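PDB 2O1B: aminotransferase, class I from Staphylococcus aureus, which probably transfers amino groups between amino acids such as aspartate and 2-oxo acids, using pyridoxal-5'-phosphate as cofactor. Local coordinates for residues K183-Y189 with D214-D220. Numbering follows the deposited sequence.
With PLP (pyridoxal-5'-phosphate), chain B.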
loop_
_atom_site.group_PDB
_atom_site.type_symbol
_atom_site.label_atom_id
_atom_site.label_comp_id
_atom_site.label_asym_id
_atom_site.label_seq_id
_atom_site.Cartn_x
_atom_site.Cartn_y
_atom_site.Cartn_z
ATOM N N LYS A 183 7.735 8.519 -22.520
ATOM C CA LYS A 183 6.322 8.575 -22.208
ATOM C C LYS A 183 6.065 9.144 -20.817
ATOM O O LYS A 183 4.955 9.572 -20.520
ATOM C CB LYS A 183 5.706 7.190 -22.383
ATOM C CG LYS A 183 6.039 6.575 -23.757
ATOM C CD LYS A 183 5.433 7.371 -24.905
ATOM C CE LYS A 183 5.768 6.766 -26.272
ATOM N NZ LYS A 183 4.957 5.555 -26.573
ATOM N N LEU A 184 7.100 9.160 -19.981
ATOM C CA LEU A 184 6.991 9.684 -18.630
ATOM C C LEU A 184 8.298 10.333 -18.178
ATOM O O LEU A 184 9.395 9.861 -18.516
ATOM C CB LEU A 184 6.580 8.569 -17.658
ATOM C CG LEU A 184 6.210 8.928 -16.216
ATOM C CD1 LEU A 184 4.934 9.770 -16.138
ATOM C CD2 LEU A 184 6.039 7.658 -15.423
ATOM N N ILE A 185 8.156 11.417 -17.417
ATOM C CA ILE A 185 9.273 12.160 -16.845
ATOM C C ILE A 185 9.005 12.485 -15.379
ATOM O O ILE A 185 7.973 13.058 -15.042
ATOM C CB ILE A 185 9.511 13.485 -17.601
ATOM C CG1 ILE A 185 9.782 13.206 -19.083
ATOM C CG2 ILE A 185 10.675 14.269 -16.981
ATOM C CD1 ILE A 185 9.996 14.447 -19.899
ATOM N N TYR A 186 9.937 12.118 -14.508
ATOM C CA TYR A 186 9.864 12.568 -13.121
ATOM C C TYR A 186 10.633 13.858 -12.949
ATOM O O TYR A 186 11.742 14.015 -13.483
ATOM C CB TYR A 186 10.419 11.520 -12.166
ATOM C CG TYR A 186 9.501 10.364 -11.940
ATOM C CD1 TYR A 186 9.294 9.414 -12.929
ATOM C CD2 TYR A 186 8.833 10.209 -10.727
ATOM C CE1 TYR A 186 8.444 8.337 -12.722
ATOM C CE2 TYR A 186 7.991 9.126 -10.510
ATOM C CZ TYR A 186 7.800 8.199 -11.511
ATOM O OH TYR A 186 6.961 7.117 -11.298
ATOM N N LEU A 187 10.036 14.780 -12.202
ATOM C CA LEU A 187 10.710 16.001 -11.811
ATOM C C LEU A 187 10.526 16.131 -10.312
ATOM O O LEU A 187 9.544 15.640 -9.770
ATOM C CB LEU A 187 10.130 17.215 -12.550
ATOM C CG LEU A 187 10.395 17.266 -14.071
ATOM C CD1 LEU A 187 9.730 18.459 -14.718
ATOM C CD2 LEU A 187 11.904 17.255 -14.386
ATOM N N THR A 188 11.483 16.775 -9.655
ATOM C CA THR A 188 11.499 16.888 -8.199
ATOM C C THR A 188 12.124 18.221 -7.815
ATOM O O THR A 188 13.342 18.378 -7.899
ATOM C CB THR A 188 12.361 15.758 -7.565
ATOM O OG1 THR A 188 12.175 14.527 -8.283
ATOM C CG2 THR A 188 12.018 15.566 -6.098
ATOM N N TYR A 189 11.280 19.175 -7.422
ATOM C CA TYR A 189 11.698 20.483 -6.930
ATOM C C TYR A 189 10.837 20.896 -5.733
ATOM O O TYR A 189 9.623 21.042 -5.857
ATOM C CB TYR A 189 11.674 21.551 -8.040
ATOM C CG TYR A 189 12.631 21.190 -9.151
ATOM C CD1 TYR A 189 12.184 20.539 -10.297
ATOM C CD2 TYR A 189 14.002 21.430 -9.014
ATOM C CE1 TYR A 189 13.077 20.168 -11.310
ATOM C CE2 TYR A 189 14.897 21.053 -9.997
ATOM C CZ TYR A 189 14.431 20.430 -11.144
ATOM O OH TYR A 189 15.325 20.071 -12.114
ATOM N N ASP A 214 2.845 12.596 -26.358
ATOM C CA ASP A 214 2.323 11.623 -25.392
ATOM C C ASP A 214 3.192 11.487 -24.136
ATOM O O ASP A 214 3.041 10.529 -23.381
ATOM C CB ASP A 214 1.964 10.260 -26.020
ATOM C CG ASP A 214 2.986 9.772 -27.050
ATOM O OD1 ASP A 214 3.959 10.499 -27.369
ATOM O OD2 ASP A 214 2.792 8.641 -27.560
ATOM N N THR A 215 4.072 12.462 -23.901
ATOM C CA THR A 215 4.913 12.465 -22.705
ATOM C C THR A 215 4.191 13.162 -21.550
ATOM O O THR A 215 3.766 14.313 -21.673
ATOM C CB THR A 215 6.276 13.165 -22.934
ATOM O OG1 THR A 215 6.839 12.774 -24.191
ATOM C CG2 THR A 215 7.261 12.819 -21.818
ATOM N N LYS A 216 4.071 12.469 -20.425
ATOM C CA LYS A 216 3.478 13.066 -19.234
ATOM C C LYS A 216 4.534 13.312 -18.159
ATOM O O LYS A 216 5.594 12.689 -18.162
ATOM C CB LYS A 216 2.359 12.192 -18.666
ATOM C CG LYS A 216 1.437 11.552 -19.701
ATOM C CD LYS A 216 1.692 10.060 -19.758
ATOM C CE LYS A 216 1.368 9.474 -21.125
ATOM N NZ LYS A 216 2.313 8.375 -21.399
ATOM N N ILE A 217 4.219 14.200 -17.220
ATOM C CA ILE A 217 5.149 14.559 -16.167
ATOM C C ILE A 217 4.556 14.201 -14.813
ATOM O O ILE A 217 3.356 14.405 -14.570
ATOM C CB ILE A 217 5.481 16.080 -16.206
ATOM C CG1 ILE A 217 6.192 16.449 -17.513
ATOM C CG2 ILE A 217 6.304 16.509 -14.982
ATOM C CD1 ILE A 217 6.259 17.935 -17.784
ATOM N N VAL A 218 5.403 13.658 -13.943
ATOM C CA VAL A 218 5.056 13.474 -12.544
ATOM C C VAL A 218 5.985 14.369 -11.770
ATOM O O VAL A 218 7.193 14.181 -11.812
ATOM C CB VAL A 218 5.288 12.028 -12.058
ATOM C CG1 VAL A 218 4.941 11.905 -10.564
ATOM C CG2 VAL A 218 4.464 11.066 -12.869
ATOM N N HIS A 219 5.427 15.346 -11.067
ATOM C CA HIS A 219 6.248 16.201 -10.226
ATOM C C HIS A 219 6.122 15.783 -8.766
ATOM O O HIS A 219 5.023 15.774 -8.221
ATOM C CB HIS A 219 5.906 17.690 -10.413
ATOM C CG HIS A 219 6.696 18.597 -9.518
ATOM N ND1 HIS A 219 8.075 18.581 -9.477
ATOM C CD2 HIS A 219 6.304 19.520 -8.609
ATOM C CE1 HIS A 219 8.495 19.455 -8.580
ATOM N NE2 HIS A 219 7.442 20.038 -8.038
ATOM N N ASP A 220 7.260 15.429 -8.161
ATOM C CA ASP A 220 7.353 14.954 -6.773
ATOM C C ASP A 220 7.608 16.143 -5.848
ATOM O O ASP A 220 8.725 16.656 -5.753
ATOM C CB ASP A 220 8.489 13.930 -6.679
ATOM C CG ASP A 220 8.625 13.275 -5.309
ATOM O OD1 ASP A 220 9.446 12.312 -5.213
ATOM O OD2 ASP A 220 7.937 13.694 -4.340
HETATM N N1 PLP B . 9.935 11.826 -2.776
HETATM C C2 PLP B . 10.961 12.546 -2.193
HETATM C C2A PLP B . 11.773 13.486 -3.040
HETATM C C3 PLP B . 11.187 12.402 -0.823
HETATM O O3 PLP B . 12.186 13.094 -0.200
HETATM C C4 PLP B . 10.390 11.533 -0.065
HETATM C C4A PLP B . 10.279 11.805 1.407
HETATM C C5 PLP B . 9.368 10.799 -0.672
HETATM C C6 PLP B . 9.148 10.952 -2.041
HETATM C C5A PLP B . 8.505 9.827 0.122
HETATM O O4P PLP B . 7.565 10.483 0.951
HETATM P P PLP B . 6.435 9.643 1.745
HETATM O O1P PLP B . 6.780 9.619 3.225
HETATM O O2P PLP B . 6.424 8.252 1.169
HETATM O O3P PLP B . 5.126 10.349 1.533
#
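Val218 touches two side chains of strand 183-187: its CG2 packs on Leu184 CD1 at 3.5 Å, while its CB sits over one face of the Tyr186 ring, offset toward the rim. On the other face of the sheet, Leu187 CD1 reaches Ile217 CG2 (4.0 Å) and Ile185 meets the methyl of Thr215. Between these layers the parallel backbones are joined by bonds such as Val218 N to Ile185 O (2.9 Å) and Asp220 N to Leu187 O (2.8 Å). The strands and helix 200-210 form a beta-alpha-beta unit in the central sheet of the large, PLP-binding domain of a fold-type I aminotransferase. At the N-terminal end, the Lys216 chain, bent at chi2 and chi4, brings NZ round to Lys183 O, which also accepts from Lys216 N, each at 3.0 Å and from opposite faces of the carbonyl plane; NZ also makes a weak bond to Asp214 O. At the C-terminal end, Asp220 has CG anti to its N (chi1 -176°), which carries OD1 to PLP N1, at a short 2.5 Å, the place of the aspartate that faces the pyridine nitrogen in fold-type I enzymes. Alongside it, Thr188 CG2 lies 3.7 Å from PLP C2A. Tyr146 OH bonds to both Asp220 OD1 and Thr188 OG1, and its ring stacks on Tyr186.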